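Local atomic coordinates of Cys-Gly metallodipeptidase DUG1 (Saccharomyces cerevisiae, PDB entry 4G1P), a protein that hydrolyses the dipeptide Cys-Gly as a metal-dependent peptidase and serves as the catalytic component of the complex that degrades glutathione. Residues Ala401-Thr406 with Gly411-Phe416; Asn201-Leu204 with Lys208-Leu211; Ser54-His59 with Ala151-Gly156; Phe20-Lys25 with Ser144-Val149. All coordinates share one frame; numbering follows the deposited sequence.

Contact 1: residues Ala401-Thr406 with Gly411-Phe416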
loop_
_atom_site.group_PDB
_atom_site.type_symbol
_atom_site.label_atom_id
_atom_site.label_comp_id
_atom_site.label_asym_id
_atom_site.label_seq_id
_atom_site.Cartn_x
_atom_site.Cartn_y
_atom_site.Cartn_z
ATOM N N ALA A 401 1.598 -11.725 45.289
ATOM C CA ALA A 401 2.616 -10.694 45.458
ATOM C C ALA A 401 2.270 -9.442 44.645
ATOM O O ALA A 401 2.298 -8.324 45.173
ATOM C CB ALA A 401 3.990 -11.226 45.065
ATOM N N ALA A 402 1.931 -9.641 43.370
ATOM C CA ALA A 402 1.616 -8.530 42.475
ATOM C C ALA A 402 0.339 -7.838 42.907
ATOM O O ALA A 402 0.233 -6.617 42.814
ATOM C CB ALA A 402 1.510 -8.995 41.020
ATOM N N LYS A 403 -0.627 -8.615 43.386
ATOM C CA LYS A 403 -1.891 -8.041 43.849
ATOM C C LYS A 403 -1.666 -7.086 45.020
ATOM O O LYS A 403 -2.162 -5.961 45.010
ATOM C CB LYS A 403 -2.889 -9.137 44.232
ATOM C CG LYS A 403 -4.211 -8.611 44.713
ATOM C CD LYS A 403 -5.084 -9.716 45.281
ATOM C CE LYS A 403 -6.446 -9.153 45.689
ATOM N NZ LYS A 403 -7.208 -10.046 46.612
ATOM N N LYS A 404 -0.908 -7.528 46.022
ATOM C CA LYS A 404 -0.613 -6.670 47.177
ATOM C C LYS A 404 0.189 -5.436 46.754
ATOM O O LYS A 404 -0.053 -4.326 47.233
ATOM C CB LYS A 404 0.129 -7.431 48.281
ATOM C CG LYS A 404 -0.568 -8.704 48.741
ATOM C CD LYS A 404 0.195 -9.395 49.877
ATOM C CE LYS A 404 -0.394 -10.780 50.181
ATOM N NZ LYS A 404 0.258 -11.449 51.350
ATOM N N ALA A 405 1.137 -5.633 45.847
ATOM C CA ALA A 405 1.890 -4.516 45.287
ATOM C C ALA A 405 0.963 -3.487 44.628
ATOM O O ALA A 405 1.039 -2.306 44.921
ATOM C CB ALA A 405 2.917 -5.024 44.312
ATOM N N THR A 406 0.064 -3.942 43.769
ATOM C CA THR A 406 -0.869 -3.026 43.113
ATOM C C THR A 406 -1.723 -2.293 44.131
ATOM O O THR A 406 -1.908 -1.074 44.054
ATOM C CB THR A 406 -1.802 -3.770 42.158
ATOM O OG1 THR A 406 -1.018 -4.466 41.186
ATOM C CG2 THR A 406 -2.720 -2.799 41.466
ATOM N N GLY A 411 -4.047 1.797 45.663
ATOM C CA GLY A 411 -5.095 1.863 46.667
ATOM C C GLY A 411 -6.356 1.061 46.393
ATOM O O GLY A 411 -7.344 1.209 47.113
ATOM N N VAL A 412 -6.342 0.232 45.350
ATOM C CA VAL A 412 -7.435 -0.706 45.088
ATOM C C VAL A 412 -6.814 -2.020 44.689
ATOM O O VAL A 412 -5.638 -2.068 44.353
ATOM C CB VAL A 412 -8.353 -0.257 43.935
ATOM C CG1 VAL A 412 -9.185 0.939 44.337
ATOM C CG2 VAL A 412 -7.529 0.062 42.691
ATOM N N ASP A 413 -7.588 -3.093 44.734
ATOM C CA ASP A 413 -7.092 -4.368 44.236
ATOM C C ASP A 413 -7.329 -4.416 42.731
ATOM O O ASP A 413 -8.353 -3.944 42.241
ATOM C CB ASP A 413 -7.752 -5.550 44.957
ATOM C CG ASP A 413 -7.353 -5.641 46.432
ATOM O OD1 ASP A 413 -6.156 -5.878 46.723
ATOM O OD2 ASP A 413 -8.237 -5.488 47.306
ATOM N N PRO A 414 -6.371 -4.959 41.986
ATOM C CA PRO A 414 -6.487 -4.985 40.526
ATOM C C PRO A 414 -7.552 -5.948 40.071
ATOM O O PRO A 414 -7.741 -6.957 40.721
ATOM C CB PRO A 414 -5.127 -5.518 40.086
ATOM C CG PRO A 414 -4.652 -6.315 41.264
ATOM C CD PRO A 414 -5.112 -5.552 42.455
ATOM N N ASP A 415 -8.230 -5.652 38.972
ATOM C CA ASP A 415 -9.047 -6.656 38.321
ATOM C C ASP A 415 -8.142 -7.748 37.785
ATOM O O ASP A 415 -6.965 -7.510 37.489
ATOM C CB ASP A 415 -9.859 -6.048 37.176
ATOM C CG ASP A 415 -11.055 -5.259 37.667
ATOM O OD1 ASP A 415 -11.430 -5.443 38.844
ATOM O OD2 ASP A 415 -11.626 -4.463 36.891
ATOM N N PHE A 416 -8.677 -8.956 37.676
ATOM C CA PHE A 416 -7.940 -10.036 37.040
ATOM C C PHE A 416 -8.452 -10.231 35.618
ATOM O O PHE A 416 -9.612 -10.556 35.397
ATOM C CB PHE A 416 -8.061 -11.315 37.852
ATOM C CG PHE A 416 -7.249 -11.308 39.113
ATOM C CD1 PHE A 416 -7.681 -10.617 40.227
ATOM C CD2 PHE A 416 -6.057 -12.006 39.185
ATOM C CE1 PHE A 416 -6.937 -10.624 41.394
ATOM C CE2 PHE A 416 -5.305 -12.018 40.341
ATOM C CZ PHE A 416 -5.746 -11.330 41.450
#
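T406 packs against the ring of P414 where helix 397-410 gives way to strand 415-419, a helix-to-strand turn in the alpha/beta scaffold of this M20 peptidase. This is the tight end of the contact. CB of T406 lies 3.8 Å from P414 CD, and its methyl CG2 sits 3.9 Å from P414 CB. With CG2 anti to the backbone N, the methyl meets the proline ring, while the hydroxyl (chi1 -58°) turns back on its own helix. L211 of strand 210-226 touches both residues, and T467 of helix 458-477 also packs on T406.

K403 makes the looser, partly exposed side. Its chain runs out extended and crosses the proline ring at about a right angle, CG being 3.9 Å from P414 CD. Further along, CD comes to the edge of the F416 ring, 4.2 Å from CZ. K403 NZ stays 4.3 Å from D413 OD1, beyond a salt bridge; it is the methylene CE that lies nearest the carboxylate. G411, with positive phi, is the first residue to leave the helical conformation. T406 OG1 donates to A402 O at 3.0 Å, reaching it from the face opposite the one used by T406 N.

Contact 2: residues Asn201-Leu204 with Lys208-Leu211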
loop_
_atom_site.group_PDB
_atom_site.type_symbol
_atom_site.label_atom_id
_atom_site.label_comp_id
_atom_site.label_asym_id
_atom_site.label_seq_id
_atom_site.Cartn_x
_atom_site.Cartn_y
_atom_site.Cartn_z
ATOM N N ASN A 201 1.863 -5.478 28.263
ATOM C CA ASN A 201 0.489 -5.232 27.869
ATOM C C ASN A 201 -0.047 -4.069 28.670
ATOM O O ASN A 201 0.732 -3.278 29.170
ATOM C CB ASN A 201 -0.376 -6.486 28.017
ATOM C CG ASN A 201 -0.559 -6.907 29.458
ATOM O OD1 ASN A 201 0.395 -6.921 30.246
ATOM N ND2 ASN A 201 -1.797 -7.240 29.818
ATOM N N TYR A 202 -1.367 -3.962 28.798
ATOM C CA TYR A 202 -1.995 -2.732 29.295
ATOM C C TYR A 202 -3.164 -3.058 30.183
ATOM O O TYR A 202 -3.681 -4.171 30.138
ATOM C CB TYR A 202 -2.488 -1.889 28.109
ATOM C CG TYR A 202 -1.603 -2.091 26.915
ATOM C CD1 TYR A 202 -1.856 -3.117 26.005
ATOM C CD2 TYR A 202 -0.464 -1.317 26.740
ATOM C CE1 TYR A 202 -1.007 -3.340 24.932
ATOM C CE2 TYR A 202 0.381 -1.530 25.673
ATOM C CZ TYR A 202 0.111 -2.539 24.770
ATOM O OH TYR A 202 0.964 -2.755 23.705
ATOM N N TRP A 203 -3.590 -2.074 30.972
ATOM C CA TRP A 203 -4.839 -2.170 31.711
ATOM C C TRP A 203 -5.926 -2.352 30.696
ATOM O O TRP A 203 -5.788 -1.940 29.547
ATOM C CB TRP A 203 -5.140 -0.878 32.461
ATOM C CG TRP A 203 -4.212 -0.562 33.563
ATOM C CD1 TRP A 203 -3.160 -1.313 33.991
ATOM C CD2 TRP A 203 -4.248 0.600 34.398
ATOM N NE1 TRP A 203 -2.530 -0.686 35.041
ATOM C CE2 TRP A 203 -3.179 0.492 35.309
ATOM C CE3 TRP A 203 -5.074 1.724 34.459
ATOM C CZ2 TRP A 203 -2.923 1.458 36.278
ATOM C CZ3 TRP A 203 -4.816 2.684 35.418
ATOM C CH2 TRP A 203 -3.750 2.542 36.316
ATOM N N LEU A 204 -7.023 -2.947 31.124
ATOM C CA LEU A 204 -8.188 -3.097 30.270
ATOM C C LEU A 204 -8.723 -1.740 29.802
ATOM O O LEU A 204 -9.066 -1.547 28.634
ATOM C CB LEU A 204 -9.268 -3.836 31.053
ATOM C CG LEU A 204 -10.623 -3.948 30.378
ATOM C CD1 LEU A 204 -10.455 -4.782 29.137
ATOM C CD2 LEU A 204 -11.603 -4.579 31.356
ATOM N N LYS A 208 -8.444 1.719 36.163
ATOM C CA LYS A 208 -8.197 0.709 37.172
ATOM C C LYS A 208 -7.148 -0.309 36.727
ATOM O O LYS A 208 -7.293 -0.935 35.680
ATOM C CB LYS A 208 -9.500 -0.012 37.499
ATOM C CG LYS A 208 -9.425 -0.889 38.739
ATOM C CD LYS A 208 -10.708 -1.680 38.928
ATOM C CE LYS A 208 -10.672 -2.517 40.203
ATOM N NZ LYS A 208 -11.968 -3.235 40.379
ATOM N N PRO A 209 -6.092 -0.484 37.539
ATOM C CA PRO A 209 -5.008 -1.427 37.249
ATOM C C PRO A 209 -5.503 -2.861 37.190
ATOM O O PRO A 209 -6.542 -3.179 37.761
ATOM C CB PRO A 209 -4.047 -1.238 38.428
ATOM C CG PRO A 209 -4.868 -0.612 39.500
ATOM C CD PRO A 209 -5.885 0.229 38.808
ATOM N N VAL A 210 -4.770 -3.711 36.483
ATOM C CA VAL A 210 -5.168 -5.102 36.306
ATOM C C VAL A 210 -3.956 -6.005 36.445
ATOM O O VAL A 210 -2.815 -5.561 36.352
ATOM C CB VAL A 210 -5.826 -5.374 34.900
ATOM C CG1 VAL A 210 -6.883 -4.345 34.579
ATOM C CG2 VAL A 210 -4.786 -5.385 33.809
ATOM N N LEU A 211 -4.204 -7.279 36.681
ATOM C CA LEU A 211 -3.159 -8.267 36.502
ATOM C C LEU A 211 -3.676 -9.254 35.463
ATOM O O LEU A 211 -4.873 -9.586 35.427
ATOM C CB LEU A 211 -2.798 -8.944 37.824
ATOM C CG LEU A 211 -2.267 -7.981 38.891
ATOM C CD1 LEU A 211 -1.978 -8.727 40.160
ATOM C CD2 LEU A 211 -1.015 -7.260 38.408
#
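W203 lays one face of its indole over the backbone of K208 and P209. Starting at CB, the side chain first meets the carbonyl of K208, whose O is 3.9 Å from W203 CB. The same oxygen stays near the rim of the indole, 3.6 Å from W203 CD2. W203 CD1 faces the backbone of V210, 3.8 Å from its N, and W203 NE1 passes over P209 CA. That CA makes the central CH-pi contact, 3.4 Å from the centroid of the W203 five-membered ring and 16° off its normal.

This pairing folds together the two ends of a connection from strand 195-198, in the six-stranded sheet, to strand 210-226, which belongs to a second mixed sheet. The neighbouring Y202 side chain points the other way and comes within about 4 Å of a bound zinc ion. Farther out, W203 CZ2 rests 3.6 Å from P209 CB, while CZ3 approaches K208 N and the tip, CH2, lies 4.0 Å from P209 CD. An alanine at W203 has no indole, which would probably leave P209 CA without its CH-pi partner and Y410 without the ring it meets edge-to-face. L204 CB meets V210 CG1 at 4.3 Å.

Contact 3: residues Ser54-His59 with Ala151-Gly156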
loop_
_atom_site.group_PDB
_atom_site.type_symbol
_atom_site.label_atom_id
_atom_site.label_comp_id
_atom_site.label_asym_id
_atom_site.label_seq_id
_atom_site.Cartn_x
_atom_site.Cartn_y
_atom_site.Cartn_z
ATOM N N SER A 54 24.906 -2.169 32.275
ATOM C CA SER A 54 26.244 -2.174 32.815
ATOM C C SER A 54 26.499 -1.001 33.755
ATOM O O SER A 54 27.155 -1.160 34.773
ATOM C CB SER A 54 27.252 -2.179 31.678
ATOM O OG SER A 54 28.570 -2.158 32.179
ATOM N N GLN A 55 25.985 0.176 33.418
ATOM C CA GLN A 55 26.148 1.338 34.293
ATOM C C GLN A 55 25.398 1.141 35.607
ATOM O O GLN A 55 25.890 1.488 36.658
ATOM C CB GLN A 55 25.714 2.630 33.599
ATOM C CG GLN A 55 26.689 3.119 32.522
ATOM C CD GLN A 55 26.075 4.187 31.612
ATOM O OE1 GLN A 55 25.038 4.776 31.933
ATOM N NE2 GLN A 55 26.712 4.431 30.469
ATOM N N SER A 56 24.204 0.577 35.548
ATOM C CA SER A 56 23.563 0.092 36.756
ATOM C C SER A 56 24.376 -1.128 37.216
ATOM O O SER A 56 25.444 -1.400 36.688
ATOM C CB SER A 56 22.095 -0.254 36.489
ATOM O OG SER A 56 21.354 0.893 36.083
ATOM N N GLY A 57 23.923 -1.886 38.189
ATOM C CA GLY A 57 24.833 -2.910 38.672
ATOM C C GLY A 57 24.958 -4.226 37.910
ATOM O O GLY A 57 25.615 -5.145 38.402
ATOM N N PHE A 58 24.353 -4.342 36.730
ATOM C CA PHE A 58 24.194 -5.667 36.114
ATOM C C PHE A 58 25.503 -6.338 35.705
ATOM O O PHE A 58 26.482 -5.663 35.390
ATOM C CB PHE A 58 23.244 -5.611 34.917
ATOM C CG PHE A 58 21.812 -5.345 35.290
ATOM C CD1 PHE A 58 21.401 -4.074 35.662
ATOM C CD2 PHE A 58 20.876 -6.361 35.262
ATOM C CE1 PHE A 58 20.089 -3.832 35.998
ATOM C CE2 PHE A 58 19.579 -6.121 35.604
ATOM C CZ PHE A 58 19.182 -4.858 35.970
ATOM N N HIS A 59 25.510 -7.670 35.704
ATOM C CA HIS A 59 26.691 -8.434 35.295
ATOM C C HIS A 59 26.318 -9.640 34.433
ATOM O O HIS A 59 25.137 -9.945 34.246
ATOM C CB HIS A 59 27.463 -8.923 36.520
ATOM C CG HIS A 59 26.728 -9.955 37.309
ATOM N ND1 HIS A 59 25.809 -9.629 38.285
ATOM C CD2 HIS A 59 26.744 -11.308 37.242
ATOM C CE1 HIS A 59 25.309 -10.736 38.804
ATOM N NE2 HIS A 59 25.859 -11.769 38.188
ATOM N N ALA A 151 16.671 2.491 41.789
ATOM C CA ALA A 151 16.028 3.130 42.921
ATOM C C ALA A 151 16.377 2.410 44.218
ATOM O O ALA A 151 16.643 3.056 45.227
ATOM C CB ALA A 151 14.532 3.187 42.720
ATOM N N PHE A 152 16.366 1.079 44.188
ATOM C CA PHE A 152 16.843 0.290 45.315
ATOM C C PHE A 152 18.265 0.726 45.654
ATOM O O PHE A 152 18.607 0.926 46.825
ATOM C CB PHE A 152 16.799 -1.219 45.007
ATOM C CG PHE A 152 15.468 -1.859 45.290
ATOM C CD1 PHE A 152 14.485 -1.914 44.314
ATOM C CD2 PHE A 152 15.191 -2.382 46.544
ATOM C CE1 PHE A 152 13.246 -2.493 44.575
ATOM C CE2 PHE A 152 13.954 -2.959 46.819
ATOM C CZ PHE A 152 12.981 -3.016 45.833
ATOM N N LYS A 153 19.083 0.899 44.623
ATOM C CA LYS A 153 20.471 1.278 44.831
ATOM C C LYS A 153 20.582 2.640 45.516
ATOM O O LYS A 153 21.249 2.770 46.535
ATOM C CB LYS A 153 21.237 1.259 43.512
ATOM C CG LYS A 153 22.475 0.375 43.532
ATOM C CD LYS A 153 22.727 -0.273 42.168
ATOM C CE LYS A 153 22.666 0.768 41.054
ATOM N NZ LYS A 153 22.465 0.171 39.696
ATOM N N ALA A 154 19.900 3.641 44.978
ATOM C CA ALA A 154 19.961 5.001 45.517
ATOM C C ALA A 154 19.347 5.124 46.909
ATOM O O ALA A 154 19.684 6.033 47.664
ATOM C CB ALA A 154 19.287 5.981 44.573
ATOM N N SER A 155 18.431 4.222 47.235
ATOM C CA SER A 155 17.752 4.267 48.517
ATOM C C SER A 155 18.539 3.502 49.582
ATOM O O SER A 155 18.149 3.479 50.744
ATOM C CB SER A 155 16.352 3.672 48.391
ATOM O OG SER A 155 16.413 2.262 48.237
ATOM N N GLY A 156 19.640 2.871 49.173
ATOM C CA GLY A 156 20.452 2.074 50.073
ATOM C C GLY A 156 19.679 0.909 50.672
ATOM O O GLY A 156 19.986 0.422 51.759
#
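K153 reaches from the last turn of helix 135-154 to S56 and G57, the residues that follow helix 39-55. The polar side of this meeting is organised by a third residue, D150. K153 NZ forms a salt bridge with D150 OD1, and S56 OG is hydrogen-bonded to that same oxygen, so one carboxylate oxygen serves a lysine of its own helix and a serine from across the contact. The S56 hydroxyl lies anti to the carbonyl carbon (chi1 -62°), while the K153 chain bends at chi2 and chi3 on its way to the ammonium group.

Between the two segments themselves there is no hydrogen bond. K153 NZ is modelled 2.9 Å from G57 N, but both are donors, and at this resolution so close an approach is doubtful. The rest is K153 NZ lying against S56 CB, an approach that depends on the same uncertain ammonium position.

Apolar packing continues beside this interface. S56 CB lies at the edge of the F58 ring, in its plane, and F58 in turn packs on V149 of helix 135-154 and meets the ring of F88 on strand 83-88.

Backbone and side-chain bonds finish the helix end. S155 OG donates to F152 O at 2.9 Å from above the carbonyl plane, and G156 N returns to K153 O at 3.1 Å. With its positive phi of 61°, G156 closes helix 135-154 with a Schellman motif, while the other helix ends at S56 and leads on toward strand 61-64, outermost within this chain in a sheet of the alpha/beta catalytic fold.

Contact 4: residues Phe20-Lys25 with Ser144-Val149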
loop_
_atom_site.group_PDB
_atom_site.type_symbol
_atom_site.label_atom_id
_atom_site.label_comp_id
_atom_site.label_asym_id
_atom_site.label_seq_id
_atom_site.Cartn_x
_atom_site.Cartn_y
_atom_site.Cartn_z
ATOM N N PHE A 20 13.689 9.803 32.888
ATOM C CA PHE A 20 13.173 10.494 31.718
ATOM C C PHE A 20 14.273 10.578 30.685
ATOM O O PHE A 20 14.069 10.334 29.496
ATOM C CB PHE A 20 12.740 11.914 32.079
ATOM C CG PHE A 20 11.405 12.003 32.763
ATOM C CD1 PHE A 20 10.423 11.052 32.544
ATOM C CD2 PHE A 20 11.121 13.063 33.625
ATOM C CE1 PHE A 20 9.182 11.158 33.188
ATOM C CE2 PHE A 20 9.886 13.173 34.269
ATOM C CZ PHE A 20 8.920 12.227 34.052
ATOM N N SER A 21 15.453 10.941 31.156
ATOM C CA SER A 21 16.578 11.105 30.274
ATOM C C SER A 21 16.903 9.779 29.592
ATOM O O SER A 21 17.053 9.703 28.365
ATOM C CB SER A 21 17.771 11.621 31.063
ATOM O OG SER A 21 18.896 11.755 30.219
ATOM N N ARG A 22 17.002 8.729 30.393
ATOM C CA ARG A 22 17.280 7.409 29.867
ATOM C C ARG A 22 16.226 7.016 28.834
ATOM O O ARG A 22 16.557 6.510 27.762
ATOM C CB ARG A 22 17.333 6.399 31.002
ATOM C CG ARG A 22 17.240 4.970 30.538
ATOM C CD ARG A 22 17.238 4.018 31.719
ATOM N NE ARG A 22 18.572 3.865 32.286
ATOM C CZ ARG A 22 18.819 3.561 33.553
ATOM N NH1 ARG A 22 17.823 3.371 34.410
ATOM N NH2 ARG A 22 20.071 3.443 33.958
ATOM N N LEU A 23 14.963 7.287 29.141
ATOM C CA LEU A 23 13.872 6.888 28.269
ATOM C C LEU A 23 13.875 7.711 26.971
ATOM O O LEU A 23 13.468 7.235 25.924
ATOM C CB LEU A 23 12.542 7.006 29.001
ATOM C CG LEU A 23 11.289 6.622 28.226
ATOM C CD1 LEU A 23 11.365 5.188 27.762
ATOM C CD2 LEU A 23 10.061 6.842 29.083
ATOM N N THR A 24 14.373 8.937 27.034
ATOM C CA THR A 24 14.402 9.777 25.846
ATOM C C THR A 24 15.404 9.249 24.835
ATOM O O THR A 24 15.108 9.196 23.640
ATOM C CB THR A 24 14.765 11.233 26.169
ATOM O OG1 THR A 24 13.826 11.768 27.109
ATOM C CG2 THR A 24 14.752 12.061 24.911
ATOM N N LYS A 25 16.586 8.868 25.320
ATOM C CA LYS A 25 17.649 8.387 24.445
ATOM C C LYS A 25 17.217 7.129 23.724
ATOM O O LYS A 25 17.413 6.994 22.512
ATOM C CB LYS A 25 18.919 8.103 25.236
ATOM C CG LYS A 25 19.688 9.343 25.637
ATOM C CD LYS A 25 20.677 9.053 26.758
ATOM C CE LYS A 25 21.357 10.323 27.220
ATOM N NZ LYS A 25 20.419 11.472 27.046
ATOM N N SER A 144 11.848 0.314 32.755
ATOM C CA SER A 144 11.360 0.431 34.121
ATOM C C SER A 144 12.077 -0.535 35.061
ATOM O O SER A 144 12.433 -0.163 36.182
ATOM C CB SER A 144 9.854 0.201 34.177
ATOM O OG SER A 144 9.154 1.271 33.585
ATOM N N TRP A 145 12.304 -1.762 34.601
ATOM C CA TRP A 145 13.058 -2.726 35.402
ATOM C C TRP A 145 14.412 -2.177 35.827
ATOM O O TRP A 145 14.823 -2.361 36.974
ATOM C CB TRP A 145 13.243 -4.041 34.661
ATOM C CG TRP A 145 11.945 -4.753 34.416
ATOM C CD1 TRP A 145 11.345 -4.972 33.213
ATOM C CD2 TRP A 145 11.068 -5.302 35.408
ATOM N NE1 TRP A 145 10.161 -5.637 33.394
ATOM C CE2 TRP A 145 9.971 -5.858 34.731
ATOM C CE3 TRP A 145 11.113 -5.387 36.802
ATOM C CZ2 TRP A 145 8.920 -6.487 35.400
ATOM C CZ3 TRP A 145 10.075 -6.018 37.466
ATOM C CH2 TRP A 145 8.991 -6.557 36.764
ATOM N N ILE A 146 15.096 -1.473 34.926
ATOM C CA ILE A 146 16.390 -0.893 35.275
ATOM C C ILE A 146 16.254 0.286 36.242
ATOM O O ILE A 146 17.024 0.395 37.193
ATOM C CB ILE A 146 17.163 -0.448 34.042
ATOM C CG1 ILE A 146 17.161 -1.567 33.003
ATOM C CG2 ILE A 146 18.581 -0.018 34.429
ATOM C CD1 ILE A 146 17.693 -1.146 31.668
ATOM N N ASN A 147 15.280 1.158 35.990
ATOM C CA ASN A 147 14.971 2.257 36.899
ATOM C C ASN A 147 14.810 1.741 38.327
ATOM O O ASN A 147 15.420 2.255 39.282
ATOM C CB ASN A 147 13.691 2.959 36.449
ATOM C CG ASN A 147 13.780 3.478 35.012
ATOM O OD1 ASN A 147 14.875 3.747 34.507
ATOM N ND2 ASN A 147 12.626 3.616 34.346
ATOM N N VAL A 148 14.002 0.690 38.448
ATOM C CA VAL A 148 13.758 0.049 39.720
ATOM C C VAL A 148 15.041 -0.446 40.393
ATOM O O VAL A 148 15.247 -0.203 41.584
ATOM C CB VAL A 148 12.752 -1.086 39.575
ATOM C CG1 VAL A 148 12.688 -1.910 40.874
ATOM C CG2 VAL A 148 11.397 -0.506 39.217
ATOM N N VAL A 149 15.906 -1.129 39.645
ATOM C CA VAL A 149 17.190 -1.519 40.221
ATOM C C VAL A 149 17.935 -0.278 40.721
ATOM O O VAL A 149 18.491 -0.277 41.811
ATOM C CB VAL A 149 18.063 -2.308 39.239
ATOM C CG1 VAL A 149 19.433 -2.521 39.822
ATOM C CG2 VAL A 149 17.430 -3.632 38.921
#
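The guanidinium of R22 and the side-chain amide of N147 lie nearly coplanar, their planes 8° apart, while I146 covers one face of the arginine group. The methyl CG2 of I146 sits 3.3 Å above the guanidinium plane, offset toward its rim, and is nearest to R22 NH1 at 3.5 Å. At the edge, R22 NH1 donates to N147 OD1 over 3.0 Å. The N-H...O angle is 150°, and the donor lies in the carbonyl plane of the amide.

R22 gets there from helix 16-28 with CG anti to the backbone N (chi1 164°) and a bend at chi3 that swings the head round toward helix 135-154. The two side chains slide past each other in opposite directions, which brings R22 CD within 3.7 Å of N147 OD1. Beyond the two segments, R22 NE bonds to Q52 OE1 of helix 39-55, and NH1 also forms a salt bridge with D150 OD2. A leucine at R22 would probably leave D150 without this cationic mate and N147 OD1 without this donor.

The contact therefore joins two helices of the catalytic domain through a single polar head. Its rotation is fixed from several directions: NE is bonded to a glutamine, NH1 serves both an amide and a carboxylate, and a methyl lies on one face. The D150 carboxylate, which K153 shares, probably helps to offset the arginine's charge.

Along the chain, the segments of contacts 3 and 4 alternate, then contact 2 follows and contact 1 comes last. Contacts 3 and 4 share helix 135-154, their centres about 12 Å apart, with S56 touching I146 and R22. Contacts 1 and 2 form a second pair, about 10 Å between centres, joined through neighbouring strands 210-226 and 415-419 and by the salt bridge from D415 OD1 to K208 NZ. The pairs stand 21 to 28 Å apart, centre to centre, and do not touch. Contacts 3 and 4 join helix 135-154 to helix 16-28 and to the turn after helix 39-55, whereas contacts 1 and 2 shape the turns leading into a sheet, Y202 reaching toward the metal site.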